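PDB 1RV9: conserved hypothetical protein NMB0706 from Neisseria meningitidis, which is of unknown function but belongs to the DUF152 (YfiH-like) family, whose members probably act as enzymes on purine nucleosides. Local coordinates for residues W22-N27 with L122-A127; V28-T33 with S250-D255; V75-Q80 with A112-D117. All blocks are in the same frame, centred on the assembly; numbering follows the deposited sequence.

Interaction 1 (W22-N27 with L122-A127); sequences WPAPAN and LFCDRA
One face of the Trp22 indole carries both Cys124 SG and the methyl of Ala24, each offset toward the rim, while near the plane at the edge the CH2 corner of the ring meets the backbone carbon of Phe123. The sulfur stands over the six-membered ring, 4.2 Å from its centroid and 24° off the normal, a Cys sulfur-aromatic contact. With chi1 at 60° the indole is swung between the backbone N and the carbonyl carbon of Trp22, and it reaches down onto the strand with its benzo end first, bringing CZ3 within 3.8 Å of Leu122 O. The thiol is touched from a second direction by Ala24, whose CB lies 3.7 Å from Cys124 SG, and Pro25 CD adds a looser contact with the same sulfur.

Pro25 sets its ring against the carbonyl oxygens of Asp125, the last strand residue, and Arg126 just after it: CG is 3.4 Å from Arg126 O, and CD is 3.6 Å from Asp125 O. Farther out, the Arg126 chain bends at chi2 (-81°) and brings its guanidinium back over the loop, where NH1 lies 3.6 Å from Pro23 CG. A water in the guanidinium plane, at its edge, accepts from Arg126 NH1 and donates to Pro23 O, both at 2.6 Å. This bridge ties the two segments together at the exposed end of the contact, whereas the Cys124 side is buried. Asn27 and Asp125 spend their polar ends on the turn that follows the strand, bonding to Gly128 and to the amides of Thr129 and Ala130.

The loop 22-27 lies against the C-terminal half of strand 119-125, beside Met161 of strand 160-164; Trp22 also packs on Thr30 and Ile252 of the other sheet, and helix 145-153 receives Phe123.

Interaction 2 (V28-T33 with S250-D255); sequences VKTLIT and SLIWLD
Lys29 lays its CB over one face of the Trp253 indole, 3.6 Å from the centroid of the five-membered ring and 24° off the normal, a CH-pi contact; Leu31 CB meets the same indole at its edge, 3.8 Å from CZ3. A chi1 of 65° folds the Trp253 indole back over the partner strand. Beyond CB the lysine leads away, and its NZ makes a weak hydrogen bond to Ala26 O. Beneath these side chains, strands 28-33 and 250-254 run antiparallel, a neighbouring pair within a mixed five-stranded sheet. Lys29-Trp253 and Leu31-Leu251 are the hydrogen-bonded pairs, each closed by two N-H...O bonds of 2.8 to 2.9 Å. The bond from Leu31 N reaches Leu251 O from above the carbonyl plane, 37° out of it. The other side of the sheet carries Val28, Thr30, Ile32, Ser250, Ile252 and Leu254; there Val28 CG1 meets Ile252 CD1 at 3.8 Å. This side packs on Cys124 and Leu122 of strand 119-125, while Leu31, Leu251 and Trp253 face Val71 of helix 57-71. Thr30 OG1 is hydrogen-bonded to the amide of Ala20.

Interaction 3 (V75-Q80 with A112-D117); sequences VAYLNQ and AVMTAD
The chain at 75-80 bows away from residues 112-114 of strand 110-115 through inverse gamma turns centred on Ala76 and Asn79, touching the strand where Val75 meets Ala112 and again where Gln80 meets Met114. Gln80 comes back to the strand with its amide, which pairs with the backbone of Met114 through two nearly straight bonds. Met114 N donates to Gln80 OE1 at 2.8 Å, and Gln80 NE2 donates to Met114 O at 2.9 Å. Both acceptors are met in the carbonyl plane on a lone pair, and Met114 O lies only 4° out of the Gln80 amide plane. A side-chain amide thus takes both the N-H and the C=O of one strand residue, much as an adjacent strand would, though from a single amide, and the two bonds hold the amide in one orientation. An extended chain beyond CG (chi2 169°) carries the amide that far.

This is the edge of the mixed five-stranded sheet, whose outermost strand here, 75-76, is short and weakly bonded. Water takes part in the joint: one molecule receives the Leu78 N-H and donates to Gln80 OE1 and to Ala112 O, and another links Ala76 O to Ala112 N. Gln80 OE1 therefore accepts two bonds.

Met114 bends at chi3 (-86°), which turns CE back toward Leu78, 3.4 Å from its O. Its SD approaches the Tyr77 ring obliquely, 3.9 Å from CD1, in a Met-aromatic contact. Val75 CG1 sits over one face of that ring and also touches Ala112 CB at 3.6 Å. Tyr77 makes a cation-pi contact with Arg64. Gln80 also touches Asp100 and His135, and a sulfate, probably from the crystallisation liquor, lies about 5 Å from its side chain.

In the fold
Interactions 2 and 3 share the mixed five-stranded sheet, where strand 248-254 lies between 28-33 and 110-115; their centres are about 13 Å apart, and Ser250 N probably bonds to Val113 O. Interaction 1 joins the loop leading into strand 28-33 to strand 119-125 of the six-stranded sheet, its centre about 10 Å from that of interaction 2 and about 20 Å from that of interaction 3. Asn27 O and Asp255 N probably bond at the junction of interactions 1 and 2. Along the chain the segments run 22-27, 28-33, 75-80, 112-117, 122-127, 250-255: the pairing of 75-80 with 112-117 lies between the N- and C-terminal parts, which meet where the two sheets are joined.

Interaction 1 (W22-N27 with L122-A127)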
ATOM      1  N   TRP A  22      12.851  -8.050   1.307  1.00 15.73           N
ATOM      2  CA  TRP A  22      12.793  -8.216   2.747  1.00 14.39           C
ATOM      3  C   TRP A  22      13.068  -9.675   3.093  1.00 15.56           C
ATOM      4  O   TRP A  22      12.967 -10.551   2.236  1.00 15.66           O
ATOM      5  CB  TRP A  22      11.431  -7.753   3.287  1.00 13.06           C
ATOM      6  CG  TRP A  22      10.203  -8.472   2.767  1.00 11.89           C
ATOM      7  CD1 TRP A  22      10.113  -9.308   1.683  1.00 11.37           C
ATOM      8  CD2 TRP A  22       8.879  -8.365   3.300  1.00  9.26           C
ATOM      9  NE1 TRP A  22       8.810  -9.727   1.516  1.00  9.29           N
ATOM     10  CE2 TRP A  22       8.033  -9.164   2.496  1.00  8.43           C
ATOM     11  CE3 TRP A  22       8.325  -7.673   4.388  1.00  7.46           C
ATOM     12  CZ2 TRP A  22       6.660  -9.282   2.739  1.00  8.58           C
ATOM     13  CZ3 TRP A  22       6.962  -7.791   4.632  1.00  7.68           C
ATOM     14  CH2 TRP A  22       6.144  -8.594   3.811  1.00  7.29           C
ATOM     15  N   PRO A  23      13.444  -9.949   4.350  1.00 16.09           N
ATOM     16  CA  PRO A  23      13.738 -11.319   4.781  1.00 16.88           C
ATOM     17  C   PRO A  23      12.520 -12.200   5.039  1.00 16.13           C
ATOM     18  O   PRO A  23      12.539 -13.047   5.933  1.00 17.32           O
ATOM     19  CB  PRO A  23      14.577 -11.107   6.038  1.00 18.27           C
ATOM     20  CG  PRO A  23      13.998  -9.855   6.611  1.00 17.66           C
ATOM     21  CD  PRO A  23      13.829  -8.977   5.389  1.00 17.69           C
ATOM     22  N   ALA A  24      11.466 -12.016   4.252  1.00 13.60           N
ATOM     23  CA  ALA A  24      10.261 -12.816   4.434  1.00 12.47           C
ATOM     24  C   ALA A  24      10.535 -14.280   4.103  1.00 11.04           C
ATOM     25  O   ALA A  24      11.363 -14.586   3.240  1.00 10.28           O
ATOM     26  CB  ALA A  24       9.137 -12.282   3.555  1.00 10.73           C
ATOM     27  N   PRO A  25       9.846 -15.206   4.793  1.00 10.05           N
ATOM     28  CA  PRO A  25      10.033 -16.641   4.550  1.00  9.86           C
ATOM     29  C   PRO A  25       9.662 -17.028   3.119  1.00  9.53           C
ATOM     30  O   PRO A  25       8.937 -16.302   2.442  1.00  9.93           O
ATOM     31  CB  PRO A  25       9.140 -17.290   5.607  1.00 10.50           C
ATOM     32  CG  PRO A  25       8.064 -16.268   5.821  1.00 10.30           C
ATOM     33  CD  PRO A  25       8.837 -14.978   5.842  1.00  9.65           C
ATOM     34  N   ALA A  26      10.161 -18.176   2.675  1.00  8.96           N
ATOM     35  CA  ALA A  26       9.948 -18.652   1.311  1.00  9.73           C
ATOM     36  C   ALA A  26       8.510 -18.849   0.854  1.00 10.18           C
ATOM     37  O   ALA A  26       8.244 -18.888  -0.352  1.00 11.19           O
ATOM     38  CB  ALA A  26      10.732 -19.936   1.099  1.00  9.28           C
ATOM     39  N   ASN A  27       7.580 -18.985   1.794  1.00  8.61           N
ATOM     40  CA  ASN A  27       6.188 -19.185   1.415  1.00 10.96           C
ATOM     41  C   ASN A  27       5.391 -17.887   1.404  1.00 11.10           C
ATOM     42  O   ASN A  27       4.171 -17.899   1.227  1.00 12.69           O
ATOM     43  CB  ASN A  27       5.531 -20.214   2.333  1.00 11.54           C
ATOM     44  CG  ASN A  27       5.430 -19.740   3.760  1.00 11.54           C
ATOM     45  OD1 ASN A  27       6.314 -19.041   4.263  1.00 11.74           O
ATOM     46  ND2 ASN A  27       4.355 -20.134   4.433  1.00 15.19           N
ATOM     47  N   LEU A 122       2.828  -3.868   3.327  1.00  6.79           N
ATOM     48  CA  LEU A 122       2.596  -5.309   3.351  1.00  6.72           C
ATOM     49  C   LEU A 122       3.131  -5.851   4.667  1.00  7.40           C
ATOM     50  O   LEU A 122       4.108  -5.324   5.196  1.00  8.98           O
ATOM     51  CB  LEU A 122       3.318  -5.990   2.191  1.00  6.26           C
ATOM     52  CG  LEU A 122       2.983  -5.478   0.787  1.00  6.47           C
ATOM     53  CD1 LEU A 122       3.765  -6.303  -0.231  1.00  7.87           C
ATOM     54  CD2 LEU A 122       1.483  -5.588   0.530  1.00  8.37           C
ATOM     55  N   PHE A 123       2.493  -6.898   5.185  1.00  6.42           N
ATOM     56  CA  PHE A 123       2.898  -7.508   6.455  1.00  6.66           C
ATOM     57  C   PHE A 123       2.966  -9.026   6.361  1.00  7.54           C
ATOM     58  O   PHE A 123       2.235  -9.645   5.594  1.00  6.86           O
ATOM     59  CB  PHE A 123       1.871  -7.215   7.556  1.00  7.56           C
ATOM     60  CG  PHE A 123       1.702  -5.765   7.896  1.00  8.14           C
ATOM     61  CD1 PHE A 123       2.373  -5.208   8.982  1.00 10.80           C
ATOM     62  CD2 PHE A 123       0.804  -4.972   7.187  1.00  8.74           C
ATOM     63  CE1 PHE A 123       2.145  -3.884   9.361  1.00 10.42           C
ATOM     64  CE2 PHE A 123       0.570  -3.649   7.558  1.00 10.52           C
ATOM     65  CZ  PHE A 123       1.241  -3.105   8.649  1.00 10.34           C
ATOM     66  N   CYS A 124       3.835  -9.622   7.172  1.00  7.21           N
ATOM     67  CA  CYS A 124       3.925 -11.077   7.255  1.00  7.62           C
ATOM     68  C   CYS A 124       4.687 -11.379   8.536  1.00  8.83           C
ATOM     69  O   CYS A 124       5.273 -10.476   9.130  1.00  9.35           O
ATOM     70  CB  CYS A 124       4.655 -11.678   6.045  1.00  8.11           C
ATOM     71  SG  CYS A 124       6.470 -11.629   6.084  1.00  8.08           S
ATOM     72  N   ASP A 125       4.645 -12.629   8.980  1.00  9.79           N
ATOM     73  CA  ASP A 125       5.395 -13.012  10.171  1.00 10.44           C
ATOM     74  C   ASP A 125       6.585 -13.854   9.714  1.00 11.35           C
ATOM     75  O   ASP A 125       6.586 -14.388   8.602  1.00 10.80           O
ATOM     76  CB  ASP A 125       4.499 -13.764  11.173  1.00 11.17           C
ATOM     77  CG  ASP A 125       3.934 -15.055  10.622  1.00 13.46           C
ATOM     78  OD1 ASP A 125       3.685 -15.135   9.403  1.00 10.37           O
ATOM     79  OD2 ASP A 125       3.717 -15.992  11.425  1.00 14.95           O
ATOM     80  N   ARG A 126       7.606 -13.946  10.559  1.00 10.80           N
ATOM     81  CA  ARG A 126       8.823 -14.688  10.226  1.00 12.23           C
ATOM     82  C   ARG A 126       8.584 -16.143   9.839  1.00 12.21           C
ATOM     83  O   ARG A 126       9.280 -16.679   8.973  1.00 12.19           O
ATOM     84  CB  ARG A 126       9.803 -14.632  11.404  1.00 13.64           C
ATOM     85  CG  ARG A 126      10.197 -13.222  11.828  1.00 17.82           C
ATOM     86  CD  ARG A 126      11.286 -12.616  10.945  1.00 22.28           C
ATOM     87  NE  ARG A 126      11.521 -11.214  11.292  1.00 25.03           N
ATOM     88  CZ  ARG A 126      12.527 -10.474  10.828  1.00 25.73           C
ATOM     89  NH1 ARG A 126      13.415 -10.995   9.991  1.00 25.74           N
ATOM     90  NH2 ARG A 126      12.640  -9.205  11.199  1.00 26.89           N
ATOM     91  N   ALA A 127       7.602 -16.778  10.474  1.00 11.41           N
ATOM     92  CA  ALA A 127       7.294 -18.183  10.207  1.00 11.69           C
ATOM     93  C   ALA A 127       6.417 -18.410   8.981  1.00 11.20           C
ATOM     94  O   ALA A 127       6.235 -19.546   8.547  1.00 11.31           O
ATOM     95  CB  ALA A 127       6.640 -18.809  11.435  1.00 14.25           C
TER
HETATM   96  O   HOH W   1      13.601 -13.021   8.310  1.00 28.03           O

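Interaction 2 (V28-T33 with S250-D255)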
ATOM      1  N   VAL A  28       6.080 -16.769   1.608  1.00  9.50           N
ATOM      2  CA  VAL A  28       5.429 -15.467   1.568  1.00  8.33           C
ATOM      3  C   VAL A  28       5.846 -14.825   0.256  1.00  8.58           C
ATOM      4  O   VAL A  28       7.015 -14.489   0.055  1.00  9.18           O
ATOM      5  CB  VAL A  28       5.844 -14.569   2.749  1.00  8.06           C
ATOM      6  CG1 VAL A  28       5.316 -13.149   2.538  1.00  7.35           C
ATOM      7  CG2 VAL A  28       5.276 -15.134   4.041  1.00  8.16           C
ATOM      8  N   LYS A  29       4.881 -14.683  -0.645  1.00  8.43           N
ATOM      9  CA  LYS A  29       5.127 -14.109  -1.954  1.00  8.25           C
ATOM     10  C   LYS A  29       4.557 -12.707  -2.053  1.00  7.22           C
ATOM     11  O   LYS A  29       3.528 -12.401  -1.446  1.00  7.12           O
ATOM     12  CB  LYS A  29       4.488 -14.982  -3.032  1.00 10.38           C
ATOM     13  CG  LYS A  29       4.928 -16.436  -3.000  1.00 13.70           C
ATOM     14  CD  LYS A  29       6.417 -16.557  -3.228  1.00 15.11           C
ATOM     15  CE  LYS A  29       6.839 -18.013  -3.297  1.00 17.85           C
ATOM     16  NZ  LYS A  29       8.294 -18.134  -3.566  1.00 20.70           N
ATOM     17  N   THR A  30       5.229 -11.859  -2.823  1.00  8.34           N
ATOM     18  CA  THR A  30       4.767 -10.497  -3.024  1.00  8.00           C
ATOM     19  C   THR A  30       4.873 -10.101  -4.489  1.00  9.12           C
ATOM     20  O   THR A  30       5.666 -10.656  -5.251  1.00  9.24           O
ATOM     21  CB  THR A  30       5.583  -9.464  -2.201  1.00  9.44           C
ATOM     22  OG1 THR A  30       6.962  -9.514  -2.589  1.00  9.52           O
ATOM     23  CG2 THR A  30       5.457  -9.737  -0.717  1.00  8.63           C
ATOM     24  N   LEU A  31       4.051  -9.138  -4.875  1.00  7.56           N
ATOM     25  CA  LEU A  31       4.078  -8.630  -6.233  1.00  7.84           C
ATOM     26  C   LEU A  31       3.813  -7.141  -6.122  1.00  8.38           C
ATOM     27  O   LEU A  31       2.741  -6.724  -5.676  1.00  8.63           O
ATOM     28  CB  LEU A  31       3.004  -9.291  -7.102  1.00  9.21           C
ATOM     29  CG  LEU A  31       3.090  -8.935  -8.591  1.00 10.84           C
ATOM     30  CD1 LEU A  31       4.328  -9.584  -9.188  1.00 13.63           C
ATOM     31  CD2 LEU A  31       1.843  -9.413  -9.322  1.00 12.17           C
ATOM     32  N   ILE A  32       4.812  -6.349  -6.488  1.00  7.31           N
ATOM     33  CA  ILE A  32       4.707  -4.898  -6.466  1.00  9.17           C
ATOM     34  C   ILE A  32       4.632  -4.527  -7.938  1.00  9.32           C
ATOM     35  O   ILE A  32       5.650  -4.509  -8.624  1.00 10.20           O
ATOM     36  CB  ILE A  32       5.962  -4.260  -5.833  1.00  9.98           C
ATOM     37  CG1 ILE A  32       6.153  -4.795  -4.408  1.00 13.07           C
ATOM     38  CG2 ILE A  32       5.842  -2.739  -5.841  1.00 10.96           C
ATOM     39  CD1 ILE A  32       4.989  -4.519  -3.474  1.00 14.28           C
ATOM     40  N   THR A  33       3.432  -4.251  -8.433  1.00  9.62           N
ATOM     41  CA  THR A  33       3.294  -3.930  -9.846  1.00  9.72           C
ATOM     42  C   THR A  33       3.766  -2.526 -10.186  1.00 10.92           C
ATOM     43  O   THR A  33       3.837  -1.645  -9.325  1.00 11.00           O
ATOM     44  CB  THR A  33       1.831  -4.097 -10.333  1.00 10.37           C
ATOM     45  OG1 THR A  33       1.026  -3.018  -9.843  1.00 10.44           O
ATOM     46  CG2 THR A  33       1.253  -5.416  -9.832  1.00 10.58           C
ATOM     47  N   SER A 250       0.084  -3.424  -4.618  1.00  5.91           N
ATOM     48  CA  SER A 250       1.056  -4.166  -3.836  1.00  5.91           C
ATOM     49  C   SER A 250       0.273  -5.356  -3.317  1.00  4.51           C
ATOM     50  O   SER A 250      -0.733  -5.195  -2.609  1.00  5.72           O
ATOM     51  CB  SER A 250       1.598  -3.309  -2.695  1.00  6.75           C
ATOM     52  OG  SER A 250       2.340  -2.224  -3.225  1.00  7.93           O
ATOM     53  N   LEU A 251       0.725  -6.545  -3.702  1.00  4.70           N
ATOM     54  CA  LEU A 251       0.061  -7.789  -3.337  1.00  4.67           C
ATOM     55  C   LEU A 251       0.952  -8.699  -2.518  1.00  5.07           C
ATOM     56  O   LEU A 251       2.175  -8.682  -2.653  1.00  5.47           O
ATOM     57  CB  LEU A 251      -0.378  -8.547  -4.597  1.00  6.91           C
ATOM     58  CG  LEU A 251      -1.294  -7.849  -5.602  1.00  9.32           C
ATOM     59  CD1 LEU A 251      -0.491  -6.864  -6.440  1.00 11.96           C
ATOM     60  CD2 LEU A 251      -1.931  -8.902  -6.503  1.00 11.07           C
ATOM     61  N   ILE A 252       0.319  -9.505  -1.678  1.00  4.81           N
ATOM     62  CA  ILE A 252       1.043 -10.453  -0.849  1.00  5.55           C
ATOM     63  C   ILE A 252       0.167 -11.676  -0.621  1.00  5.92           C
ATOM     64  O   ILE A 252      -1.053 -11.572  -0.487  1.00  5.95           O
ATOM     65  CB  ILE A 252       1.458  -9.812   0.506  1.00  5.73           C
ATOM     66  CG1 ILE A 252       2.343 -10.781   1.291  1.00  6.19           C
ATOM     67  CG2 ILE A 252       0.222  -9.429   1.318  1.00  6.20           C
ATOM     68  CD1 ILE A 252       3.024 -10.130   2.479  1.00  6.25           C
ATOM     69  N   TRP A 253       0.790 -12.847  -0.616  1.00  6.31           N
ATOM     70  CA  TRP A 253       0.046 -14.069  -0.387  1.00  6.21           C
ATOM     71  C   TRP A 253       0.939 -15.166   0.143  1.00  6.68           C
ATOM     72  O   TRP A 253       2.166 -15.065   0.091  1.00  6.80           O
ATOM     73  CB  TRP A 253      -0.647 -14.530  -1.680  1.00  6.97           C
ATOM     74  CG  TRP A 253       0.271 -14.930  -2.816  1.00  6.98           C
ATOM     75  CD1 TRP A 253       0.650 -16.198  -3.162  1.00  6.97           C
ATOM     76  CD2 TRP A 253       0.873 -14.056  -3.777  1.00  5.99           C
ATOM     77  NE1 TRP A 253       1.447 -16.167  -4.285  1.00  6.89           N
ATOM     78  CE2 TRP A 253       1.602 -14.864  -4.680  1.00  6.31           C
ATOM     79  CE3 TRP A 253       0.872 -12.667  -3.961  1.00  7.22           C
ATOM     80  CZ2 TRP A 253       2.314 -14.325  -5.759  1.00  7.62           C
ATOM     81  CZ3 TRP A 253       1.582 -12.130  -5.032  1.00  6.70           C
ATOM     82  CH2 TRP A 253       2.296 -12.961  -5.916  1.00  8.37           C
ATOM     83  N   LEU A 254       0.303 -16.192   0.693  1.00  7.46           N
ATOM     84  CA  LEU A 254       1.005 -17.352   1.217  1.00  8.55           C
ATOM     85  C   LEU A 254       0.958 -18.410   0.126  1.00 11.98           C
ATOM     86  O   LEU A 254      -0.083 -18.634  -0.494  1.00 11.09           O
ATOM     87  CB  LEU A 254       0.311 -17.878   2.473  1.00  9.22           C
ATOM     88  CG  LEU A 254       0.400 -16.990   3.710  1.00 10.36           C
ATOM     89  CD1 LEU A 254      -0.628 -17.442   4.738  1.00 10.68           C
ATOM     90  CD2 LEU A 254       1.819 -17.054   4.282  1.00  9.51           C
ATOM     91  N   ASP A 255       2.098 -19.039  -0.119  1.00 14.06           N
ATOM     92  CA  ASP A 255       2.200 -20.086  -1.122  1.00 18.53           C
ATOM     93  C   ASP A 255       3.017 -21.201  -0.496  1.00 21.93           C
ATOM     94  O   ASP A 255       4.226 -21.294  -0.707  1.00 21.94           O
ATOM     95  CB  ASP A 255       2.886 -19.560  -2.384  1.00 19.91           C
ATOM     96  CG  ASP A 255       3.235 -20.663  -3.363  1.00 22.24           C
ATOM     97  OD1 ASP A 255       2.486 -21.659  -3.423  1.00 23.26           O
ATOM     98  OD2 ASP A 255       4.251 -20.531  -4.079  1.00 25.33           O
TER

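Interaction 3 (V75-Q80 with A112-D117)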
ATOM      1  N   VAL A  75      -7.422 -12.269  -6.454  1.00  9.11           N
ATOM      2  CA  VAL A  75      -6.911 -11.097  -5.752  1.00  8.76           C
ATOM      3  C   VAL A  75      -8.055 -10.322  -5.107  1.00  8.36           C
ATOM      4  O   VAL A  75      -9.018  -9.949  -5.779  1.00 10.21           O
ATOM      5  CB  VAL A  75      -6.160 -10.177  -6.736  1.00  8.24           C
ATOM      6  CG1 VAL A  75      -5.588  -8.971  -6.003  1.00  9.55           C
ATOM      7  CG2 VAL A  75      -5.048 -10.958  -7.428  1.00  8.96           C
ATOM      8  N   ALA A  76      -7.945 -10.076  -3.804  1.00  7.64           N
ATOM      9  CA  ALA A  76      -8.989  -9.365  -3.075  1.00  7.86           C
ATOM     10  C   ALA A  76      -8.933  -7.841  -3.179  1.00  9.72           C
ATOM     11  O   ALA A  76      -8.593  -7.156  -2.211  1.00 10.53           O
ATOM     12  CB  ALA A  76      -8.978  -9.784  -1.606  1.00  8.24           C
ATOM     13  N   TYR A  77      -9.275  -7.312  -4.351  1.00  9.47           N
ATOM     14  CA  TYR A  77      -9.303  -5.870  -4.551  1.00  9.43           C
ATOM     15  C   TYR A  77     -10.409  -5.307  -3.661  1.00  9.02           C
ATOM     16  O   TYR A  77     -11.498  -5.882  -3.567  1.00 10.41           O
ATOM     17  CB  TYR A  77      -9.597  -5.541  -6.017  1.00  9.61           C
ATOM     18  CG  TYR A  77      -8.486  -5.932  -6.958  1.00  9.84           C
ATOM     19  CD1 TYR A  77      -7.288  -5.215  -6.988  1.00 11.85           C
ATOM     20  CD2 TYR A  77      -8.614  -7.037  -7.798  1.00 11.24           C
ATOM     21  CE1 TYR A  77      -6.244  -5.590  -7.828  1.00 12.02           C
ATOM     22  CE2 TYR A  77      -7.574  -7.423  -8.643  1.00  9.87           C
ATOM     23  CZ  TYR A  77      -6.394  -6.696  -8.652  1.00 13.47           C
ATOM     24  OH  TYR A  77      -5.357  -7.072  -9.473  1.00 13.30           O
ATOM     25  N   LEU A  78     -10.131  -4.183  -3.014  1.00  8.38           N
ATOM     26  CA  LEU A  78     -11.102  -3.566  -2.117  1.00  8.74           C
ATOM     27  C   LEU A  78     -11.605  -2.239  -2.654  1.00  9.11           C
ATOM     28  O   LEU A  78     -10.963  -1.610  -3.494  1.00  9.55           O
ATOM     29  CB  LEU A  78     -10.460  -3.289  -0.752  1.00  9.24           C
ATOM     30  CG  LEU A  78      -9.659  -4.393  -0.060  1.00  9.83           C
ATOM     31  CD1 LEU A  78      -8.925  -3.792   1.136  1.00 10.58           C
ATOM     32  CD2 LEU A  78     -10.581  -5.523   0.378  1.00  9.52           C
ATOM     33  N   ASN A  79     -12.769  -1.816  -2.174  1.00 10.11           N
ATOM     34  CA  ASN A  79     -13.266  -0.506  -2.557  1.00 10.29           C
ATOM     35  C   ASN A  79     -12.681   0.359  -1.450  1.00  9.29           C
ATOM     36  O   ASN A  79     -13.287   0.533  -0.388  1.00 10.09           O
ATOM     37  CB  ASN A  79     -14.791  -0.432  -2.525  1.00 12.38           C
ATOM     38  CG  ASN A  79     -15.296   0.958  -2.854  1.00 14.35           C
ATOM     39  OD1 ASN A  79     -14.802   1.599  -3.782  1.00 17.59           O
ATOM     40  ND2 ASN A  79     -16.279   1.434  -2.098  1.00 16.08           N
ATOM     41  N   GLN A  80     -11.479   0.868  -1.695  1.00  7.82           N
ATOM     42  CA  GLN A  80     -10.774   1.685  -0.719  1.00  7.46           C
ATOM     43  C   GLN A  80     -11.449   3.029  -0.518  1.00  8.80           C
ATOM     44  O   GLN A  80     -11.756   3.729  -1.481  1.00  9.95           O
ATOM     45  CB  GLN A  80      -9.318   1.856  -1.167  1.00  7.52           C
ATOM     46  CG  GLN A  80      -8.611   0.513  -1.309  1.00  6.71           C
ATOM     47  CD  GLN A  80      -7.254   0.578  -1.991  1.00  6.11           C
ATOM     48  OE1 GLN A  80      -6.629  -0.457  -2.229  1.00  8.26           O
ATOM     49  NE2 GLN A  80      -6.794   1.782  -2.316  1.00  8.42           N
ATOM     50  N   ALA A 112      -4.354  -7.309  -1.362  1.00  6.62           N
ATOM     51  CA  ALA A 112      -3.868  -6.271  -2.251  1.00  6.75           C
ATOM     52  C   ALA A 112      -4.427  -4.896  -1.957  1.00  5.56           C
ATOM     53  O   ALA A 112      -5.559  -4.752  -1.496  1.00  6.89           O
ATOM     54  CB  ALA A 112      -4.195  -6.644  -3.695  1.00 10.74           C
ATOM     55  N   VAL A 113      -3.602  -3.886  -2.208  1.00  5.80           N
ATOM     56  CA  VAL A 113      -4.007  -2.497  -2.066  1.00  5.88           C
ATOM     57  C   VAL A 113      -3.517  -1.775  -3.318  1.00  6.84           C
ATOM     58  O   VAL A 113      -2.442  -2.081  -3.847  1.00  6.58           O
ATOM     59  CB  VAL A 113      -3.437  -1.833  -0.785  1.00  8.50           C
ATOM     60  CG1 VAL A 113      -4.085  -2.460   0.439  1.00  6.87           C
ATOM     61  CG2 VAL A 113      -1.933  -1.975  -0.730  1.00  8.81           C
ATOM     62  N   MET A 114      -4.324  -0.836  -3.802  1.00  5.67           N
ATOM     63  CA  MET A 114      -4.018  -0.074  -5.011  1.00  7.39           C
ATOM     64  C   MET A 114      -3.621   1.347  -4.650  1.00  6.39           C
ATOM     65  O   MET A 114      -4.261   1.973  -3.808  1.00  7.17           O
ATOM     66  CB  MET A 114      -5.248  -0.046  -5.916  1.00  7.70           C
ATOM     67  CG  MET A 114      -5.701  -1.418  -6.368  1.00  9.77           C
ATOM     68  SD  MET A 114      -7.311  -1.337  -7.165  1.00 12.81           S
ATOM     69  CE  MET A 114      -8.381  -1.441  -5.751  1.00 12.96           C
ATOM     70  N   THR A 115      -2.584   1.864  -5.304  1.00  6.50           N
ATOM     71  CA  THR A 115      -2.104   3.207  -5.001  1.00  6.10           C
ATOM     72  C   THR A 115      -1.491   3.929  -6.199  1.00  6.94           C
ATOM     73  O   THR A 115      -1.213   3.325  -7.233  1.00  6.51           O
ATOM     74  CB  THR A 115      -1.009   3.158  -3.909  1.00  6.89           C
ATOM     75  OG1 THR A 115       0.139   2.473  -4.426  1.00  7.09           O
ATOM     76  CG2 THR A 115      -1.504   2.419  -2.673  1.00  8.64           C
ATOM     77  N   ALA A 116      -1.277   5.229  -6.022  1.00  7.35           N
ATOM     78  CA  ALA A 116      -0.647   6.097  -7.013  1.00  7.39           C
ATOM     79  C   ALA A 116      -0.178   7.330  -6.238  1.00  7.74           C
ATOM     80  O   ALA A 116      -0.532   8.458  -6.573  1.00  7.62           O
ATOM     81  CB  ALA A 116      -1.640   6.493  -8.108  1.00  6.54           C
ATOM     82  N   ASP A 117       0.605   7.069  -5.186  1.00  6.41           N
ATOM     83  CA  ASP A 117       1.193   8.063  -4.273  1.00  7.90           C
ATOM     84  C   ASP A 117       1.009   7.626  -2.822  1.00  7.52           C
ATOM     85  O   ASP A 117       1.938   7.705  -2.019  1.00  7.00           O
ATOM     86  CB  ASP A 117       0.572   9.461  -4.424  1.00  8.80           C
ATOM     87  CG  ASP A 117       1.183  10.270  -5.562  1.00  8.99           C
ATOM     88  OD1 ASP A 117       2.184   9.831  -6.170  1.00  8.97           O
ATOM     89  OD2 ASP A 117       0.650  11.363  -5.842  1.00  8.94           O
TER
HETATM   90  O   HOH W   2      -6.931  -6.730  -0.194  1.00  8.19           O
HETATM   91  O   HOH W   3      -7.424  -3.133  -2.898  1.00  8.49           O